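Long-range contacts in uncharacterized protein AF_0924 (Archaeoglobus fulgidus, PDB 3DT5), which is of unknown function but is probably an archaeal membrane protein, whose C-terminal domain, crystallised with a calcium ion, is the chain described here: residues A97-W102 with P123-W128; K25-L30 with E103-V108. All coordinates share one frame; numbering follows the deposited sequence.

Interaction 1. Residues A97-W102 with P123-W128; sequences ALDVLW and PEKPDW
Lys125 turns its CG opposite its backbone N (chi1 -171°) and runs on extended, which carries the chain across one face of the Trp102 indole to Asp99. Trp102 has the same kind of first torsion (chi1 -178°), which swings its indole toward residues 123-128. The two side chains run antiparallel alongside each other. Lys125 CG sits 3.6 Å from the centroid of the five-membered ring of Trp102, almost on the ring normal, a CH-pi contact. Pro126 takes the neighbouring part of the same face: its CD lies 3.8 Å from the centroid of the six-membered ring of Trp102. Pro123 CG lies 3.8 Å from Trp102 CH2, and Pro123 O lies at the edge of the indole.

The extended lysine ends at Asp99. Lys125 NZ makes a salt bridge of 2.6 Å to Asp99 OD1. Trp128 NE1 donates to the same Asp99 OD1 at 3.0 Å, with the oxygen close to the plane of the indole. The two donors reach OD1 from opposite faces of the carboxylate plane, so one oxygen takes both. A water accepts from Lys125 NZ and donates to the backbone O of Asp99, a second link between lysine and helix.

Trp128 also lies on Leu98, whose CB is 3.7 Å from the centroid of the five-membered ring of Trp128. CZ2, on the edge of the six-membered ring of Trp128, approaches CB of Trp102.

The pattern is a proline-rich, non-regular segment laid along a helix. Trp102 and Asp99 of the helix meet Lys125, Pro126 and Trp128 of the segment. Helix 88-116 carries residues 97-102, and residues 123-128 lead into strand 130-131. Pro126 also touches Ser35 of helix 16-35, while Val100 meets Leu62 and Val65 of helix 60-65.

Interaction 2. Residues K25-L30 with E103-V108; sequences KFYIPL and EEFLEV
Tyr27 stands roughly perpendicular to Glu104 where helix 16-35 packs against helix 88-116. This is a helix-helix contact in a mainly helical domain. The axes of the short segments approach to 10.3 Å, and their N-to-C directions differ by 128°.

Tyr27 CG stands anti to its carbonyl carbon (chi1 -72°), and the ring reaches across to helix 88-116. Its hydroxyl donates to Glu104 OE2 at 2.5 Å. It meets that oxygen on the anti side, 35° out of the carboxylate plane, with OE2 near the plane of the tyrosine ring. Gly59 N bonds to both Glu104 OE2 and Tyr27 OH, and Leu62 N bonds to Glu104 OE1. These bonds fix the glutamate in place.

Phe105 runs antiparallel beside Tyr27. Phe105 CD1 lies 3.6 Å from Tyr27 CB, and Phe105 CB approaches Tyr27 CD1. Val108 is set nearly square to Tyr27, its CG2 3.9 Å from Tyr27 CE2. Within the same helix as Tyr27, Phe26 CD2 lies over the face of the Tyr27 ring. A phenylalanine in place of Tyr27 would probably keep much of this packing but leave Glu104 OE2 without the tyrosine hydroxyl and Gly59 N without one of its two acceptors. Ile28 completes the contact, its CG1 4.0 Å from Phe105 CE1.

Overall arrangement
From the N terminus, the chain first runs through helix 16-35, which carries residues 25-30. It passes helices 43-52 and 60-65 and two short strands before it enters helix 88-116. There interaction 2 closes a loop of 72 residues. Residues 97-102 lie immediately before residues 103-108 on the same helix, and after it the chain turns back so that residues 123-128 meet them in interaction 1, closing 20 residues. The two loops cross, because the chain enters the second before it has closed the first. The contact centres are about 9 Å apart. Leu101 packs on Tyr27 and Leu30, and Pro123 on Phe105. Helix 88-116 thus ties helix 16-35 to the C-terminal segment.

Interaction 1. Residues A97-W102 with P123-W128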
ATOM      1  N   ALA A  97      -5.801   6.662  -2.794  1.00 38.59           N
ATOM      2  CA  ALA A  97      -5.844   5.242  -2.434  1.00 38.95           C
ATOM      3  C   ALA A  97      -4.873   4.908  -1.305  1.00 37.49           C
ATOM      4  O   ALA A  97      -5.227   4.107  -0.440  1.00 38.49           O
ATOM      5  CB  ALA A  97      -5.592   4.354  -3.653  1.00 39.07           C
ATOM      6  N   LEU A  98      -3.665   5.485  -1.327  1.00 36.37           N
ATOM      7  CA  LEU A  98      -2.696   5.248  -0.251  1.00 37.28           C
ATOM      8  C   LEU A  98      -3.233   5.726   1.097  1.00 36.74           C
ATOM      9  O   LEU A  98      -3.036   5.053   2.111  1.00 37.08           O
ATOM     10  CB  LEU A  98      -1.314   5.888  -0.549  1.00 35.86           C
ATOM     11  CG  LEU A  98      -0.591   5.214  -1.727  1.00 35.03           C
ATOM     12  CD1 LEU A  98       0.623   6.055  -2.160  1.00 37.38           C
ATOM     13  CD2 LEU A  98      -0.151   3.840  -1.314  1.00 35.66           C
ATOM     14  N   ASP A  99      -3.931   6.850   1.091  1.00 37.53           N
ATOM     15  CA  ASP A  99      -4.534   7.381   2.344  1.00 38.84           C
ATOM     16  C   ASP A  99      -5.616   6.431   2.877  1.00 38.97           C
ATOM     17  O   ASP A  99      -5.684   6.151   4.096  1.00 39.76           O
ATOM     18  CB  ASP A  99      -5.080   8.774   2.116  1.00 38.47           C
ATOM     19  CG  ASP A  99      -3.967   9.858   2.089  1.00 42.84           C
ATOM     20  OD1 ASP A  99      -2.829   9.637   2.633  1.00 43.64           O
ATOM     21  OD2 ASP A  99      -4.264  10.951   1.542  1.00 46.57           O
ATOM     22  N   VAL A 100      -6.451   5.919   1.960  1.00 37.90           N
ATOM     23  CA  VAL A 100      -7.421   4.858   2.326  1.00 37.30           C
ATOM     24  C   VAL A 100      -6.731   3.566   2.798  1.00 37.08           C
ATOM     25  O   VAL A 100      -7.159   2.975   3.781  1.00 37.09           O
ATOM     26  CB  VAL A 100      -8.429   4.532   1.179  1.00 36.51           C
ATOM     27  CG1 VAL A 100      -9.382   3.413   1.603  1.00 35.32           C
ATOM     28  CG2 VAL A 100      -9.256   5.790   0.852  1.00 38.67           C
ATOM     29  N   LEU A 101      -5.696   3.124   2.089  1.00 36.60           N
ATOM     30  CA  LEU A 101      -4.906   1.971   2.518  1.00 37.02           C
ATOM     31  C   LEU A 101      -4.388   2.116   3.968  1.00 38.85           C
ATOM     32  O   LEU A 101      -4.451   1.179   4.794  1.00 39.32           O
ATOM     33  CB  LEU A 101      -3.713   1.835   1.562  1.00 36.95           C
ATOM     34  CG  LEU A 101      -2.575   0.829   1.894  1.00 37.47           C
ATOM     35  CD1 LEU A 101      -3.085  -0.571   1.716  1.00 37.25           C
ATOM     36  CD2 LEU A 101      -1.371   1.099   0.921  1.00 36.42           C
ATOM     37  N   TRP A 102      -3.866   3.304   4.280  1.00 39.59           N
ATOM     38  CA  TRP A 102      -3.342   3.561   5.614  1.00 40.36           C
ATOM     39  C   TRP A 102      -4.486   3.488   6.645  1.00 39.92           C
ATOM     40  O   TRP A 102      -4.374   2.830   7.683  1.00 39.63           O
ATOM     41  CB  TRP A 102      -2.651   4.932   5.683  1.00 40.47           C
ATOM     42  CG  TRP A 102      -2.073   5.140   7.072  1.00 41.19           C
ATOM     43  CD1 TRP A 102      -2.580   5.941   8.098  1.00 42.33           C
ATOM     44  CD2 TRP A 102      -0.940   4.463   7.614  1.00 40.74           C
ATOM     45  NE1 TRP A 102      -1.774   5.810   9.220  1.00 41.19           N
ATOM     46  CE2 TRP A 102      -0.767   4.920   8.950  1.00 42.55           C
ATOM     47  CE3 TRP A 102      -0.006   3.555   7.083  1.00 40.88           C
ATOM     48  CZ2 TRP A 102       0.273   4.461   9.768  1.00 40.52           C
ATOM     49  CZ3 TRP A 102       1.033   3.099   7.913  1.00 42.23           C
ATOM     50  CH2 TRP A 102       1.158   3.561   9.230  1.00 42.88           C
ATOM     51  N   PRO A 123       1.522   2.682  14.564  1.00 35.34           N
ATOM     52  CA  PRO A 123       2.638   3.360  13.914  1.00 35.25           C
ATOM     53  C   PRO A 123       2.202   4.719  13.422  1.00 36.46           C
ATOM     54  O   PRO A 123       1.022   4.925  13.210  1.00 36.58           O
ATOM     55  CB  PRO A 123       2.977   2.442  12.736  1.00 35.48           C
ATOM     56  CG  PRO A 123       1.732   1.662  12.453  1.00 34.74           C
ATOM     57  CD  PRO A 123       1.003   1.546  13.768  1.00 35.08           C
ATOM     58  N   GLU A 124       3.143   5.642  13.257  1.00 38.30           N
ATOM     59  CA  GLU A 124       2.884   6.971  12.695  1.00 40.41           C
ATOM     60  C   GLU A 124       2.748   6.849  11.172  1.00 39.60           C
ATOM     61  O   GLU A 124       3.352   5.996  10.575  1.00 39.34           O
ATOM     62  CB  GLU A 124       4.038   7.913  13.026  1.00 40.53           C
ATOM     63  CG  GLU A 124       4.246   8.098  14.537  1.00 47.72           C
ATOM     64  CD  GLU A 124       3.121   8.911  15.189  1.00 56.92           C
ATOM     65  OE1 GLU A 124       2.154   8.310  15.745  1.00 60.34           O
ATOM     66  OE2 GLU A 124       3.205  10.165  15.158  1.00 61.35           O
ATOM     67  N   LYS A 125       1.940   7.695  10.551  1.00 40.54           N
ATOM     68  CA  LYS A 125       1.736   7.592   9.109  1.00 40.93           C
ATOM     69  C   LYS A 125       2.995   8.029   8.362  1.00 41.65           C
ATOM     70  O   LYS A 125       3.517   9.106   8.655  1.00 40.44           O
ATOM     71  CB  LYS A 125       0.576   8.484   8.690  1.00 41.96           C
ATOM     72  CG  LYS A 125       0.160   8.252   7.227  1.00 41.31           C
ATOM     73  CD  LYS A 125      -1.025   9.146   6.877  1.00 45.86           C
ATOM     74  CE  LYS A 125      -1.246   9.145   5.370  1.00 44.67           C
ATOM     75  NZ  LYS A 125      -2.522   9.903   5.177  1.00 47.27           N
ATOM     76  N   PRO A 126       3.461   7.236   7.368  1.00 42.00           N
ATOM     77  CA  PRO A 126       4.650   7.736   6.665  1.00 43.00           C
ATOM     78  C   PRO A 126       4.311   8.744   5.554  1.00 44.22           C
ATOM     79  O   PRO A 126       3.127   8.885   5.168  1.00 45.35           O
ATOM     80  CB  PRO A 126       5.252   6.461   6.047  1.00 42.62           C
ATOM     81  CG  PRO A 126       4.055   5.626   5.734  1.00 42.83           C
ATOM     82  CD  PRO A 126       3.000   5.936   6.818  1.00 41.63           C
ATOM     83  N   ASP A 127       5.338   9.431   5.051  1.00 43.19           N
ATOM     84  CA  ASP A 127       5.230  10.234   3.846  1.00 43.55           C
ATOM     85  C   ASP A 127       5.169   9.272   2.670  1.00 42.21           C
ATOM     86  O   ASP A 127       5.956   8.354   2.598  1.00 42.96           O
ATOM     87  CB  ASP A 127       6.460  11.160   3.712  1.00 43.33           C
ATOM     88  CG  ASP A 127       6.547  12.144   4.868  1.00 46.78           C
ATOM     89  OD1 ASP A 127       5.483  12.505   5.399  1.00 47.44           O
ATOM     90  OD2 ASP A 127       7.658  12.529   5.277  1.00 51.81           O
ATOM     91  N   TRP A 128       4.247   9.502   1.743  1.00 41.99           N
ATOM     92  CA  TRP A 128       4.173   8.685   0.526  1.00 41.10           C
ATOM     93  C   TRP A 128       5.285   9.142  -0.428  1.00 41.08           C
ATOM     94  O   TRP A 128       5.490  10.355  -0.617  1.00 42.11           O
ATOM     95  CB  TRP A 128       2.809   8.841  -0.115  1.00 41.84           C
ATOM     96  CG  TRP A 128       1.701   8.400   0.806  1.00 41.84           C
ATOM     97  CD1 TRP A 128       0.581   9.107   1.146  1.00 43.00           C
ATOM     98  CD2 TRP A 128       1.628   7.146   1.506  1.00 41.33           C
ATOM     99  NE1 TRP A 128      -0.209   8.356   2.006  1.00 42.02           N
ATOM    100  CE2 TRP A 128       0.414   7.150   2.242  1.00 42.63           C
ATOM    101  CE3 TRP A 128       2.441   5.999   1.545  1.00 39.74           C
ATOM    102  CZ2 TRP A 128       0.003   6.043   3.013  1.00 41.92           C
ATOM    103  CZ3 TRP A 128       2.020   4.883   2.309  1.00 42.23           C
ATOM    104  CH2 TRP A 128       0.821   4.931   3.037  1.00 40.85           C
TER
HETATM  105  O   HOH W   1      -4.866   8.068   5.826  1.00 46.18           O

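Interaction 2. Residues K25-L30 with E103-V108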
ATOM      1  N   LYS A  25       0.584 -10.013   3.750  1.00 37.59           N
ATOM      2  CA  LYS A  25       0.641 -10.295   2.304  1.00 38.48           C
ATOM      3  C   LYS A  25       0.087  -9.101   1.513  1.00 37.48           C
ATOM      4  O   LYS A  25       0.252  -9.040   0.303  1.00 37.98           O
ATOM      5  CB  LYS A  25      -0.121 -11.588   1.925  1.00 37.08           C
ATOM      6  CG  LYS A  25       0.499 -12.898   2.534  1.00 39.07           C
ATOM      7  CD  LYS A  25      -0.395 -14.078   2.168  1.00 41.05           C
ATOM      8  CE  LYS A  25       0.155 -15.360   2.702  1.00 44.84           C
ATOM      9  NZ  LYS A  25      -0.094 -16.473   1.718  1.00 52.40           N
ATOM     10  N   PHE A  26      -0.605  -8.195   2.185  1.00 36.63           N
ATOM     11  CA  PHE A  26      -1.236  -7.091   1.470  1.00 36.56           C
ATOM     12  C   PHE A  26      -0.843  -5.734   2.055  1.00 36.49           C
ATOM     13  O   PHE A  26      -0.127  -4.988   1.402  1.00 36.04           O
ATOM     14  CB  PHE A  26      -2.785  -7.242   1.416  1.00 34.56           C
ATOM     15  CG  PHE A  26      -3.433  -6.137   0.596  1.00 35.23           C
ATOM     16  CD1 PHE A  26      -3.577  -6.266  -0.793  1.00 34.93           C
ATOM     17  CD2 PHE A  26      -3.800  -4.958   1.207  1.00 35.33           C
ATOM     18  CE1 PHE A  26      -4.124  -5.237  -1.586  1.00 34.41           C
ATOM     19  CE2 PHE A  26      -4.353  -3.885   0.433  1.00 34.59           C
ATOM     20  CZ  PHE A  26      -4.496  -4.037  -0.955  1.00 35.77           C
ATOM     21  N   TYR A  27      -1.267  -5.443   3.287  1.00 34.98           N
ATOM     22  CA  TYR A  27      -1.116  -4.075   3.811  1.00 36.35           C
ATOM     23  C   TYR A  27       0.354  -3.672   3.950  1.00 36.72           C
ATOM     24  O   TYR A  27       0.768  -2.645   3.449  1.00 35.35           O
ATOM     25  CB  TYR A  27      -1.838  -3.919   5.147  1.00 35.89           C
ATOM     26  CG  TYR A  27      -3.331  -3.919   4.931  1.00 36.02           C
ATOM     27  CD1 TYR A  27      -3.970  -2.787   4.392  1.00 36.21           C
ATOM     28  CD2 TYR A  27      -4.074  -5.078   5.120  1.00 35.54           C
ATOM     29  CE1 TYR A  27      -5.359  -2.816   4.104  1.00 33.59           C
ATOM     30  CE2 TYR A  27      -5.453  -5.120   4.838  1.00 35.52           C
ATOM     31  CZ  TYR A  27      -6.079  -3.974   4.341  1.00 35.68           C
ATOM     32  OH  TYR A  27      -7.412  -3.966   4.046  1.00 35.87           O
ATOM     33  N   ILE A  28       1.125  -4.487   4.657  1.00 36.72           N
ATOM     34  CA  ILE A  28       2.530  -4.138   4.907  1.00 37.30           C
ATOM     35  C   ILE A  28       3.358  -4.035   3.606  1.00 37.66           C
ATOM     36  O   ILE A  28       4.039  -3.031   3.400  1.00 38.22           O
ATOM     37  CB  ILE A  28       3.165  -5.075   5.960  1.00 37.18           C
ATOM     38  CG1 ILE A  28       2.455  -4.852   7.309  1.00 40.45           C
ATOM     39  CG2 ILE A  28       4.745  -4.842   6.064  1.00 38.17           C
ATOM     40  CD1 ILE A  28       2.715  -5.908   8.360  1.00 45.02           C
ATOM     41  N   PRO A  29       3.308  -5.062   2.714  1.00 37.46           N
ATOM     42  CA  PRO A  29       4.100  -4.861   1.490  1.00 37.87           C
ATOM     43  C   PRO A  29       3.673  -3.667   0.654  1.00 37.25           C
ATOM     44  O   PRO A  29       4.530  -3.001   0.095  1.00 36.03           O
ATOM     45  CB  PRO A  29       3.941  -6.171   0.695  1.00 38.03           C
ATOM     46  CG  PRO A  29       3.041  -7.017   1.471  1.00 39.01           C
ATOM     47  CD  PRO A  29       2.695  -6.393   2.787  1.00 37.05           C
ATOM     48  N   LEU A  30       2.366  -3.388   0.541  1.00 37.60           N
ATOM     49  CA  LEU A  30       1.956  -2.279  -0.342  1.00 37.02           C
ATOM     50  C   LEU A  30       2.348  -0.931   0.301  1.00 36.71           C
ATOM     51  O   LEU A  30       2.830   0.008  -0.402  1.00 36.86           O
ATOM     52  CB  LEU A  30       0.423  -2.306  -0.545  1.00 37.67           C
ATOM     53  CG  LEU A  30      -0.090  -1.319  -1.621  1.00 37.54           C
ATOM     54  CD1 LEU A  30       0.607  -1.592  -2.994  1.00 39.05           C
ATOM     55  CD2 LEU A  30      -1.616  -1.509  -1.753  1.00 38.48           C
ATOM     56  N   GLU A 103      -5.610   4.148   6.390  1.00 41.11           N
ATOM     57  CA  GLU A 103      -6.746   4.044   7.329  0.60 41.24           C
ATOM     58  C   GLU A 103      -7.183   2.581   7.541  1.00 41.15           C
ATOM     59  O   GLU A 103      -7.429   2.138   8.692  1.00 41.66           O
ATOM     60  CB  GLU A 103      -7.913   4.931   6.886  0.60 42.10           C
ATOM     61  CG  GLU A 103      -7.586   6.451   6.878  0.60 44.76           C
ATOM     62  CD  GLU A 103      -6.975   6.991   8.192  0.60 50.64           C
ATOM     63  OE1 GLU A 103      -5.945   7.727   8.154  0.60 50.03           O
ATOM     64  OE2 GLU A 103      -7.534   6.696   9.273  0.60 53.98           O
ATOM     65  N   GLU A 104      -7.307   1.821   6.457  1.00 39.85           N
ATOM     66  CA  GLU A 104      -7.687   0.385   6.602  1.00 39.90           C
ATOM     67  C   GLU A 104      -6.659  -0.380   7.410  1.00 39.48           C
ATOM     68  O   GLU A 104      -7.005  -1.188   8.241  1.00 41.28           O
ATOM     69  CB  GLU A 104      -7.815  -0.361   5.271  1.00 39.41           C
ATOM     70  CG  GLU A 104      -9.061  -0.028   4.521  1.00 40.47           C
ATOM     71  CD  GLU A 104      -9.456  -1.070   3.508  1.00 41.23           C
ATOM     72  OE1 GLU A 104     -10.609  -0.924   3.058  1.00 40.85           O
ATOM     73  OE2 GLU A 104      -8.678  -1.991   3.086  1.00 42.49           O
ATOM     74  N   PHE A 105      -5.397  -0.158   7.094  1.00 39.53           N
ATOM     75  CA  PHE A 105      -4.296  -0.804   7.798  1.00 39.90           C
ATOM     76  C   PHE A 105      -4.410  -0.587   9.302  1.00 39.71           C
ATOM     77  O   PHE A 105      -4.289  -1.528  10.054  1.00 39.06           O
ATOM     78  CB  PHE A 105      -2.952  -0.289   7.251  1.00 39.80           C
ATOM     79  CG  PHE A 105      -1.737  -0.710   8.066  1.00 39.91           C
ATOM     80  CD1 PHE A 105      -1.406  -2.057   8.226  1.00 40.24           C
ATOM     81  CD2 PHE A 105      -0.929   0.260   8.665  1.00 43.06           C
ATOM     82  CE1 PHE A 105      -0.253  -2.453   8.966  1.00 40.54           C
ATOM     83  CE2 PHE A 105       0.229  -0.123   9.438  1.00 39.44           C
ATOM     84  CZ  PHE A 105       0.563  -1.480   9.554  1.00 41.64           C
ATOM     85  N   LEU A 106      -4.592   0.643   9.745  1.00 40.10           N
ATOM     86  CA  LEU A 106      -4.673   0.887  11.188  1.00 40.75           C
ATOM     87  C   LEU A 106      -5.872   0.163  11.790  1.00 40.50           C
ATOM     88  O   LEU A 106      -5.815  -0.294  12.933  1.00 40.75           O
ATOM     89  CB  LEU A 106      -4.852   2.365  11.479  1.00 41.51           C
ATOM     90  CG  LEU A 106      -3.671   3.275  11.131  1.00 43.64           C
ATOM     91  CD1 LEU A 106      -4.113   4.741  11.314  1.00 46.22           C
ATOM     92  CD2 LEU A 106      -2.419   2.922  11.918  1.00 41.90           C
ATOM     93  N   GLU A 107      -6.975   0.067  11.041  1.00 40.26           N
ATOM     94  CA  GLU A 107      -8.139  -0.650  11.576  1.00 40.58           C
ATOM     95  C   GLU A 107      -7.827  -2.152  11.650  1.00 39.93           C
ATOM     96  O   GLU A 107      -8.151  -2.815  12.620  1.00 41.53           O
ATOM     97  CB  GLU A 107      -9.401  -0.397  10.729  1.00 41.12           C
ATOM     98  CG  GLU A 107     -10.548  -1.326  11.209  1.00 43.38           C
ATOM     99  CD  GLU A 107     -11.922  -0.868  10.758  1.00 45.14           C
ATOM    100  OE1 GLU A 107     -12.852  -1.710  10.781  1.00 45.66           O
ATOM    101  OE2 GLU A 107     -12.077   0.321  10.392  1.00 44.19           O
ATOM    102  N   VAL A 108      -7.185  -2.708  10.632  1.00 39.79           N
ATOM    103  CA  VAL A 108      -6.858  -4.147  10.671  1.00 40.58           C
ATOM    104  C   VAL A 108      -5.873  -4.414  11.813  1.00 41.54           C
ATOM    105  O   VAL A 108      -5.989  -5.421  12.545  1.00 42.63           O
ATOM    106  CB  VAL A 108      -6.316  -4.672   9.288  1.00 40.13           C
ATOM    107  CG1 VAL A 108      -5.918  -6.169   9.383  1.00 41.57           C
ATOM    108  CG2 VAL A 108      -7.403  -4.524   8.212  1.00 40.83           C
TER